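Polysaccharide deacetylase (Ammonifex degensii, PDB 4WCJ) probably removes N-acetyl groups from poly-beta-1,6-N-acetyl-D-glucosamine, as a zinc-binding family 4 carbohydrate esterase. Local coordinates at residues S139-V147 against A191-L199; G36-L46 against L92-S103. All coordinates share one frame; numbering follows the deposited sequence.

Contact 1 (S139-V147 against A191-L199); sequences SWEQIKEMV and ACLKEHLGL
Trp140 lays its indole flat on the imidazole of His196, the five-membered rings face to face with centroids 3.5 Å apart and planes 14° from parallel. Followed outward, the tryptophan starts at CB, which points at the helix ending in Leu197; chi1 of -76° sets CG anti to the carbonyl carbon, and the ring then runs across the histidine. CG lies above CD2 of His196, and NE1 comes 3.2 Å from His196 CE1, a stacking contact. Further on, CE2 and CZ2 sit over ND1 of the same imidazole, while His196 CB covers the six-membered ring in a CH-pi contact, 4.0 Å from its centroid. At the far edge CH2 meets Leu193 CD2 in the ring plane at 3.5 Å, and Cys192 SG approaches CZ2 obliquely. This is helix-on-helix packing on the outside of the deacetylase barrel, the two segments crossing at -71° with axes 11.3 Å apart. With only an alanine here, the His196 ring would probably lose its stacking partner, and Leu193 CD2 the aromatic edge it rests on. Beyond the rings, Leu197 CD2 lies among Ile143 CG2, Lys144 CG and Val147 CG2, and against Val154 of strand 152-156. The extended Lys144 chain slants past Leu197, bringing CE to 3.3 Å from the carbonyl O of His196.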
loop_
_atom_site.group_PDB
_atom_site.type_symbol
_atom_site.label_atom_id
_atom_site.label_comp_id
_atom_site.label_asym_id
_atom_site.label_seq_id
_atom_site.Cartn_x
_atom_site.Cartn_y
_atom_site.Cartn_z
ATOM N N SER A 139 -16.068 -0.851 5.876
ATOM C CA SER A 139 -16.441 -1.897 6.826
ATOM C C SER A 139 -15.746 -3.206 6.458
ATOM O O SER A 139 -15.213 -3.347 5.356
ATOM C CB SER A 139 -17.953 -2.088 6.827
ATOM O OG SER A 139 -18.372 -2.649 5.588
ATOM N N TRP A 140 -15.753 -4.167 7.370
ATOM C CA TRP A 140 -15.233 -5.492 7.038
ATOM C C TRP A 140 -16.017 -6.143 5.892
ATOM O O TRP A 140 -15.425 -6.819 5.053
ATOM C CB TRP A 140 -15.236 -6.379 8.276
ATOM C CG TRP A 140 -14.116 -6.016 9.198
ATOM C CD1 TRP A 140 -14.216 -5.451 10.436
ATOM C CD2 TRP A 140 -12.717 -6.145 8.924
ATOM N NE1 TRP A 140 -12.961 -5.251 10.963
ATOM C CE2 TRP A 140 -12.025 -5.656 10.047
ATOM C CE3 TRP A 140 -11.985 -6.617 7.830
ATOM C CZ2 TRP A 140 -10.633 -5.651 10.124
ATOM C CZ3 TRP A 140 -10.598 -6.613 7.903
ATOM C CH2 TRP A 140 -9.939 -6.130 9.047
ATOM N N GLU A 141 -17.331 -5.921 5.833
ATOM C CA GLU A 141 -18.123 -6.467 4.727
ATOM C C GLU A 141 -17.620 -5.925 3.400
ATOM O O GLU A 141 -17.535 -6.643 2.408
ATOM C CB GLU A 141 -19.606 -6.130 4.881
ATOM C CG GLU A 141 -20.282 -6.788 6.048
ATOM C CD GLU A 141 -21.788 -6.622 6.002
ATOM O OE1 GLU A 141 -22.488 -7.354 6.734
ATOM O OE2 GLU A 141 -22.269 -5.764 5.227
ATOM N N GLN A 142 -17.283 -4.642 3.391
ATOM C CA GLN A 142 -16.850 -3.992 2.171
ATOM C C GLN A 142 -15.464 -4.459 1.750
ATOM O O GLN A 142 -15.219 -4.691 0.571
ATOM C CB GLN A 142 -16.894 -2.474 2.347
ATOM C CG GLN A 142 -18.314 -1.906 2.244
ATOM C CD GLN A 142 -18.436 -0.509 2.827
ATOM O OE1 GLN A 142 -17.598 -0.083 3.629
ATOM N NE2 GLN A 142 -19.484 0.208 2.429
ATOM N N ILE A 143 -14.561 -4.626 2.714
ATOM C CA ILE A 143 -13.235 -5.175 2.422
ATOM C C ILE A 143 -13.358 -6.613 1.892
ATOM O O ILE A 143 -12.735 -6.978 0.881
ATOM C CB ILE A 143 -12.348 -5.137 3.674
ATOM C CG1 ILE A 143 -11.957 -3.690 3.992
ATOM C CG2 ILE A 143 -11.097 -6.000 3.481
ATOM C CD1 ILE A 143 -11.394 -3.501 5.370
ATOM N N LYS A 144 -14.187 -7.412 2.561
ATOM C CA LYS A 144 -14.426 -8.787 2.144
ATOM C C LYS A 144 -14.943 -8.863 0.715
ATOM O O LYS A 144 -14.535 -9.745 -0.044
ATOM C CB LYS A 144 -15.406 -9.479 3.097
ATOM C CG LYS A 144 -14.796 -9.845 4.443
ATOM C CD LYS A 144 -15.841 -10.333 5.423
ATOM C CE LYS A 144 -15.233 -10.579 6.796
ATOM N NZ LYS A 144 -16.208 -11.156 7.757
ATOM N N GLU A 145 -15.834 -7.951 0.345
ATOM C CA GLU A 145 -16.400 -7.964 -1.003
ATOM C C GLU A 145 -15.300 -7.676 -2.027
ATOM O O GLU A 145 -15.256 -8.272 -3.107
ATOM C CB GLU A 145 -17.539 -6.949 -1.120
ATOM C CG GLU A 145 -18.008 -6.710 -2.539
ATOM C CD GLU A 145 -19.105 -5.663 -2.635
ATOM O OE1 GLU A 145 -19.452 -5.285 -3.774
ATOM O OE2 GLU A 145 -19.621 -5.222 -1.581
ATOM N N MET A 146 -14.395 -6.768 -1.686
ATOM C CA MET A 146 -13.303 -6.457 -2.595
ATOM C C MET A 146 -12.317 -7.612 -2.710
ATOM O O MET A 146 -11.831 -7.911 -3.801
ATOM C CB MET A 146 -12.594 -5.179 -2.153
ATOM C CG MET A 146 -13.462 -3.951 -2.365
ATOM S SD MET A 146 -12.568 -2.397 -2.102
ATOM C CE MET A 146 -12.257 -2.512 -0.331
ATOM N N VAL A 147 -12.017 -8.260 -1.589
ATOM C CA VAL A 147 -11.167 -9.448 -1.609
ATOM C C VAL A 147 -11.816 -10.566 -2.448
ATOM O O VAL A 147 -11.147 -11.256 -3.224
ATOM C CB VAL A 147 -10.871 -9.946 -0.171
ATOM C CG1 VAL A 147 -10.201 -11.294 -0.185
ATOM C CG2 VAL A 147 -9.988 -8.946 0.564
ATOM N N ALA A 191 -3.466 -11.109 13.612
ATOM C CA ALA A 191 -4.490 -12.001 14.157
ATOM C C ALA A 191 -5.868 -11.537 13.697
ATOM O O ALA A 191 -6.715 -12.344 13.304
ATOM C CB ALA A 191 -4.427 -12.037 15.674
ATOM N N CYS A 192 -6.074 -10.226 13.744
ATOM C CA CYS A 192 -7.353 -9.640 13.390
ATOM C C CYS A 192 -7.678 -9.859 11.913
ATOM O O CYS A 192 -8.806 -10.225 11.567
ATOM C CB CYS A 192 -7.361 -8.148 13.726
ATOM S SG CYS A 192 -8.922 -7.347 13.362
ATOM N N LEU A 193 -6.694 -9.655 11.042
ATOM C CA LEU A 193 -6.901 -9.866 9.607
ATOM C C LEU A 193 -7.149 -11.341 9.315
ATOM O O LEU A 193 -7.927 -11.686 8.428
ATOM C CB LEU A 193 -5.696 -9.368 8.804
ATOM C CG LEU A 193 -5.547 -7.854 8.732
ATOM C CD1 LEU A 193 -4.290 -7.478 7.954
ATOM C CD2 LEU A 193 -6.782 -7.250 8.109
ATOM N N LYS A 194 -6.477 -12.209 10.063
ATOM C CA LYS A 194 -6.680 -13.643 9.906
ATOM C C LYS A 194 -8.105 -14.010 10.308
ATOM O O LYS A 194 -8.774 -14.773 9.614
ATOM C CB LYS A 194 -5.669 -14.438 10.739
ATOM C CG LYS A 194 -5.775 -15.948 10.568
ATOM C CD LYS A 194 -5.120 -16.401 9.277
ATOM C CE LYS A 194 -5.270 -17.903 9.078
ATOM N NZ LYS A 194 -4.947 -18.677 10.313
ATOM N N GLU A 195 -8.569 -13.451 11.423
ATOM C CA GLU A 195 -9.917 -13.727 11.905
ATOM C C GLU A 195 -10.984 -13.304 10.895
ATOM O O GLU A 195 -11.954 -14.024 10.673
ATOM C CB GLU A 195 -10.177 -13.019 13.229
ATOM C CG GLU A 195 -11.588 -13.234 13.744
ATOM C CD GLU A 195 -11.949 -12.299 14.879
ATOM O OE1 GLU A 195 -11.070 -11.527 15.321
ATOM O OE2 GLU A 195 -13.116 -12.332 15.323
ATOM N N HIS A 196 -10.805 -12.138 10.287
ATOM C CA HIS A 196 -11.802 -11.629 9.359
ATOM C C HIS A 196 -11.675 -12.233 7.962
ATOM O O HIS A 196 -12.676 -12.606 7.348
ATOM C CB HIS A 196 -11.722 -10.099 9.262
ATOM C CG HIS A 196 -12.256 -9.384 10.464
ATOM N ND1 HIS A 196 -11.458 -8.646 11.310
ATOM C CD2 HIS A 196 -13.514 -9.281 10.955
ATOM C CE1 HIS A 196 -12.197 -8.124 12.274
ATOM N NE2 HIS A 196 -13.449 -8.498 12.083
ATOM N N LEU A 197 -10.455 -12.322 7.455
ATOM C CA LEU A 197 -10.234 -12.685 6.058
ATOM C C LEU A 197 -9.780 -14.135 5.859
ATOM O O LEU A 197 -9.754 -14.626 4.730
ATOM C CB LEU A 197 -9.211 -11.734 5.435
ATOM C CG LEU A 197 -9.525 -10.235 5.551
ATOM C CD1 LEU A 197 -8.358 -9.412 5.006
ATOM C CD2 LEU A 197 -10.854 -9.844 4.869
ATOM N N GLY A 198 -9.415 -14.806 6.949
ATOM C CA GLY A 198 -8.985 -16.197 6.895
ATOM C C GLY A 198 -7.664 -16.401 6.175
ATOM O O GLY A 198 -7.375 -17.495 5.692
ATOM N N LEU A 199 -6.865 -15.342 6.099
ATOM C CA LEU A 199 -5.601 -15.379 5.364
ATOM C C LEU A 199 -4.439 -14.902 6.224
ATOM O O LEU A 199 -4.583 -13.970 7.019
ATOM C CB LEU A 199 -5.683 -14.510 4.103
ATOM C CG LEU A 199 -6.767 -14.823 3.070
ATOM C CD1 LEU A 199 -6.819 -13.715 2.022
ATOM C CD2 LEU A 199 -6.518 -16.174 2.418
#

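Contact 2 (G36-L46 against L92-S103); sequences GLVVLCYHRVL and LVLVTFDDGDLS. With ZN (zinc ion), chain B.
Tyr42 and Phe97 pair on neighbouring parallel strands, Tyr42 CB resting over the phenylalanine face, 3.7 Å from the ring centroid, the two rings slid apart and barely overlapping. Val45 CG2 closes on the edge of that ring. Backbone bonds knit the strands from Gly36 to Asp98, and Leu40 O is gripped twice: Thr96 N and Thr96 OG1, the latter at 2.7 Å, reach it from opposite faces of its plane. Thr96 CG2 presses on Val39 CG1 at 3.5 Å, a tight fit. Past the strand ends water fills in between fewer direct contacts. One water joins the carbonyl oxygens of His43 and Asp98 to Asp101 N; another links Arg44 NE to Asp101 OD1, a pair whose direct salt bridge is long, while Arg44 NH2 bonds to Arg50 O. Ser103 OG ties the two segments, accepting from Val45 N at 3.0 Å and donating to Asp101 OD2. Asp98 OD2, salt-bridged to Arg245, accepts from a water in the His43 ring plane, 2.6 Å from His43 NE2. That water also binds zinc, as does Asp99 OD1; with His157 and His162 this makes the Asp-His-His metal site of family 4 carbohydrate esterases, at the C-terminal strand ends of the barrel.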
loop_
_atom_site.group_PDB
_atom_site.type_symbol
_atom_site.label_atom_id
_atom_site.label_comp_id
_atom_site.label_asym_id
_atom_site.label_seq_id
_atom_site.Cartn_x
_atom_site.Cartn_y
_atom_site.Cartn_z
ATOM N N GLY A 36 11.549 -2.026 -14.495
ATOM C CA GLY A 36 11.460 -2.454 -13.115
ATOM C C GLY A 36 10.076 -2.194 -12.560
ATOM O O GLY A 36 9.167 -1.839 -13.308
ATOM N N LEU A 37 9.929 -2.343 -11.248
ATOM C CA LEU A 37 8.633 -2.236 -10.588
ATOM C C LEU A 37 8.447 -0.928 -9.832
ATOM O O LEU A 37 9.149 -0.674 -8.859
ATOM C CB LEU A 37 8.450 -3.394 -9.610
ATOM C CG LEU A 37 7.228 -3.320 -8.685
ATOM C CD1 LEU A 37 5.928 -3.410 -9.473
ATOM C CD2 LEU A 37 7.296 -4.399 -7.614
ATOM N N VAL A 38 7.491 -0.114 -10.264
ATOM C CA VAL A 38 7.098 1.065 -9.497
ATOM C C VAL A 38 5.806 0.762 -8.750
ATOM O O VAL A 38 4.873 0.195 -9.312
ATOM C CB VAL A 38 6.929 2.315 -10.400
ATOM C CG1 VAL A 38 6.082 3.382 -9.718
ATOM C CG2 VAL A 38 8.293 2.867 -10.789
ATOM N N VAL A 39 5.767 1.111 -7.469
ATOM C CA VAL A 39 4.602 0.836 -6.649
ATOM C C VAL A 39 3.953 2.152 -6.229
ATOM O O VAL A 39 4.584 2.978 -5.573
ATOM C CB VAL A 39 4.979 -0.004 -5.409
ATOM C CG1 VAL A 39 3.748 -0.355 -4.604
ATOM C CG2 VAL A 39 5.691 -1.283 -5.838
ATOM N N LEU A 40 2.695 2.351 -6.623
ATOM C CA LEU A 40 2.004 3.607 -6.330
ATOM C C LEU A 40 1.286 3.534 -4.991
ATOM O O LEU A 40 0.701 2.507 -4.650
ATOM C CB LEU A 40 1.007 3.945 -7.438
ATOM C CG LEU A 40 1.546 3.918 -8.869
ATOM C CD1 LEU A 40 0.438 4.222 -9.873
ATOM C CD2 LEU A 40 2.701 4.878 -9.033
ATOM N N CYS A 41 1.356 4.619 -4.228
ATOM C CA CYS A 41 0.638 4.724 -2.968
ATOM C C CYS A 41 -0.427 5.816 -3.044
ATOM O O CYS A 41 -0.115 7.010 -3.110
ATOM C CB CYS A 41 1.594 5.006 -1.809
ATOM S SG CYS A 41 0.754 5.271 -0.226
ATOM N N TYR A 42 -1.684 5.381 -3.045
ATOM C CA TYR A 42 -2.848 6.260 -2.970
ATOM C C TYR A 42 -3.469 6.190 -1.575
ATOM O O TYR A 42 -3.164 5.278 -0.798
ATOM C CB TYR A 42 -3.905 5.873 -4.009
ATOM C CG TYR A 42 -3.506 5.993 -5.460
ATOM C CD1 TYR A 42 -3.673 7.191 -6.151
ATOM C CD2 TYR A 42 -2.995 4.901 -6.153
ATOM C CE1 TYR A 42 -3.325 7.303 -7.488
ATOM C CE2 TYR A 42 -2.638 5.005 -7.489
ATOM C CZ TYR A 42 -2.811 6.206 -8.151
ATOM O OH TYR A 42 -2.463 6.316 -9.479
ATOM N N HIS A 43 -4.319 7.159 -1.245
ATOM C CA HIS A 43 -5.061 7.126 0.012
ATOM C C HIS A 43 -6.557 7.214 -0.240
ATOM O O HIS A 43 -7.305 6.265 -0.000
ATOM C CB HIS A 43 -4.620 8.266 0.935
ATOM C CG HIS A 43 -3.286 8.035 1.567
ATOM N ND1 HIS A 43 -2.101 8.347 0.939
ATOM C CD2 HIS A 43 -2.949 7.506 2.767
ATOM C CE1 HIS A 43 -1.090 8.022 1.727
ATOM N NE2 HIS A 43 -1.578 7.512 2.842
ATOM N N ARG A 44 -6.984 8.363 -0.746
ATOM C CA ARG A 44 -8.400 8.622 -0.958
ATOM C C ARG A 44 -8.700 8.948 -2.401
ATOM O O ARG A 44 -7.894 9.565 -3.094
ATOM C CB ARG A 44 -8.876 9.773 -0.074
ATOM C CG ARG A 44 -8.672 9.511 1.401
ATOM C CD ARG A 44 -8.668 10.793 2.203
ATOM N NE ARG A 44 -8.270 10.537 3.581
ATOM C CZ ARG A 44 -7.598 11.404 4.334
ATOM N NH1 ARG A 44 -7.273 11.092 5.584
ATOM N NH2 ARG A 44 -7.261 12.590 3.840
ATOM N N VAL A 45 -9.879 8.539 -2.838
ATOM C CA VAL A 45 -10.378 8.933 -4.139
ATOM C C VAL A 45 -11.635 9.761 -3.891
ATOM O O VAL A 45 -12.739 9.229 -3.741
ATOM C CB VAL A 45 -10.648 7.719 -5.025
ATOM C CG1 VAL A 45 -11.156 8.167 -6.372
ATOM C CG2 VAL A 45 -9.362 6.919 -5.181
ATOM N N LEU A 46 -11.426 11.072 -3.804
ATOM C CA LEU A 46 -12.405 12.012 -3.274
ATOM C C LEU A 46 -12.270 13.371 -3.963
ATOM O O LEU A 46 -11.174 13.751 -4.398
ATOM C CB LEU A 46 -12.225 12.173 -1.759
ATOM C CG LEU A 46 -12.673 11.003 -0.882
ATOM C CD1 LEU A 46 -12.370 11.287 0.573
ATOM C CD2 LEU A 46 -14.161 10.778 -1.096
ATOM N N LEU A 92 6.948 -2.579 -14.783
ATOM C CA LEU A 92 5.881 -3.110 -13.921
ATOM C C LEU A 92 5.331 -2.075 -12.936
ATOM O O LEU A 92 6.064 -1.195 -12.485
ATOM C CB LEU A 92 6.395 -4.322 -13.144
ATOM C CG LEU A 92 7.287 -5.278 -13.939
ATOM C CD1 LEU A 92 7.830 -6.366 -13.040
ATOM C CD2 LEU A 92 6.530 -5.880 -15.113
ATOM N N VAL A 93 4.046 -2.186 -12.598
ATOM C CA VAL A 93 3.430 -1.305 -11.603
ATOM C C VAL A 93 2.464 -2.053 -10.685
ATOM O O VAL A 93 1.638 -2.834 -11.146
ATOM C CB VAL A 93 2.671 -0.129 -12.266
ATOM C CG1 VAL A 93 1.788 0.594 -11.254
ATOM C CG2 VAL A 93 3.648 0.850 -12.880
ATOM N N LEU A 94 2.593 -1.805 -9.383
ATOM C CA LEU A 94 1.638 -2.273 -8.387
ATOM C C LEU A 94 0.860 -1.094 -7.806
ATOM O O LEU A 94 1.453 -0.103 -7.357
ATOM C CB LEU A 94 2.352 -3.028 -7.265
ATOM C CG LEU A 94 1.480 -3.491 -6.092
ATOM C CD1 LEU A 94 0.353 -4.396 -6.571
ATOM C CD2 LEU A 94 2.317 -4.207 -5.053
ATOM N N VAL A 95 -0.464 -1.199 -7.822
ATOM C CA VAL A 95 -1.322 -0.198 -7.198
ATOM C C VAL A 95 -1.542 -0.542 -5.727
ATOM O O VAL A 95 -1.904 -1.674 -5.399
ATOM C CB VAL A 95 -2.689 -0.097 -7.916
ATOM C CG1 VAL A 95 -3.601 0.888 -7.199
ATOM C CG2 VAL A 95 -2.496 0.295 -9.370
ATOM N N THR A 96 -1.287 0.420 -4.839
ATOM C CA THR A 96 -1.579 0.233 -3.417
ATOM C C THR A 96 -2.329 1.426 -2.818
ATOM O O THR A 96 -2.187 2.576 -3.269
ATOM C CB THR A 96 -0.289 -0.017 -2.574
ATOM O OG1 THR A 96 0.397 1.220 -2.330
ATOM C CG2 THR A 96 0.633 -1.015 -3.261
ATOM N N PHE A 97 -3.117 1.133 -1.787
ATOM C CA PHE A 97 -3.827 2.138 -1.004
ATOM C C PHE A 97 -3.512 1.981 0.474
ATOM O O PHE A 97 -3.492 0.854 0.975
ATOM C CB PHE A 97 -5.341 2.022 -1.197
ATOM C CG PHE A 97 -5.833 2.581 -2.492
ATOM C CD1 PHE A 97 -5.673 1.879 -3.668
ATOM C CD2 PHE A 97 -6.458 3.817 -2.527
ATOM C CE1 PHE A 97 -6.134 2.392 -4.861
ATOM C CE2 PHE A 97 -6.917 4.337 -3.721
ATOM C CZ PHE A 97 -6.749 3.630 -4.886
ATOM N N ASP A 98 -3.293 3.099 1.166
ATOM C CA ASP A 98 -3.082 3.108 2.624
ATOM C C ASP A 98 -4.261 3.671 3.404
ATOM O O ASP A 98 -4.791 4.702 3.026
ATOM C CB ASP A 98 -1.851 3.941 2.996
ATOM C CG ASP A 98 -0.548 3.226 2.716
ATOM O OD1 ASP A 98 -0.576 2.114 2.138
ATOM O OD2 ASP A 98 0.507 3.795 3.063
ATOM N N ASP A 99 -4.620 2.963 4.480
ATOM C CA ASP A 99 -5.430 3.389 5.646
ATOM C C ASP A 99 -6.738 2.601 5.792
ATOM O O ASP A 99 -6.958 1.946 6.816
ATOM C CB ASP A 99 -5.748 4.890 5.639
ATOM C CG ASP A 99 -4.512 5.738 5.870
ATOM O OD1 ASP A 99 -3.457 5.148 6.139
ATOM O OD2 ASP A 99 -4.597 6.979 5.765
ATOM N N GLY A 100 -7.603 2.668 4.783
ATOM C CA GLY A 100 -8.866 1.957 4.847
ATOM C C GLY A 100 -10.051 2.833 4.479
ATOM O O GLY A 100 -11.201 2.482 4.763
ATOM N N ASP A 101 -9.778 3.973 3.847
ATOM C CA ASP A 101 -10.837 4.940 3.564
ATOM C C ASP A 101 -11.996 4.330 2.769
ATOM O O ASP A 101 -11.783 3.531 1.864
ATOM C CB ASP A 101 -10.284 6.143 2.809
ATOM C CG ASP A 101 -11.243 7.315 2.819
ATOM O OD1 ASP A 101 -11.318 8.011 3.857
ATOM O OD2 ASP A 101 -11.926 7.551 1.803
ATOM N N LEU A 102 -13.219 4.724 3.119
ATOM C CA LEU A 102 -14.415 4.252 2.431
ATOM C C LEU A 102 -14.358 4.519 0.930
ATOM O O LEU A 102 -14.922 3.765 0.140
ATOM C CB LEU A 102 -15.662 4.909 3.027
ATOM C CG LEU A 102 -17.000 4.531 2.393
ATOM C CD1 LEU A 102 -17.202 3.014 2.418
ATOM C CD2 LEU A 102 -18.148 5.251 3.081
ATOM N N SER A 103 -13.674 5.590 0.531
ATOM C CA SER A 103 -13.628 5.938 -0.886
ATOM C C SER A 103 -12.902 4.881 -1.702
ATOM O O SER A 103 -13.115 4.791 -2.901
ATOM C CB SER A 103 -12.963 7.303 -1.114
ATOM O OG SER A 103 -11.581 7.262 -0.783
HETATM ZN ZN ZN B . -1.374 5.685 6.391
HETATM O O HOH W 1 -7.439 4.473 2.314
HETATM O O HOH W 2 -0.149 6.146 4.493
HETATM O O HOH W 3 -8.905 8.578 5.018
HETATM O O HOH W 4 -1.971 7.776 5.844
#

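How the contacts relate
Contact 2 comes first along the chain and closes before contact 1 opens; their centres are about 18 Å apart. Contact 2 belongs to the parallel sheet near the middle of the molecule, whereas contact 1 joins two helices on its outside. Strands 119-123 and 152-156 bridge the gap: the first pairs with strand 91-99 of contact 2, and both lie under side chains of contact 1. Helix 102-114, which starts within contact 2, also packs on helix 140-148, and Gln142 OE1 comes 3.3 Å from Leu102 CD1. The zinc site sits at the C-terminal ends of the sheet's strands, with the helix pair a layer further out; the side chain of Leu193 is about 14 Å from zinc.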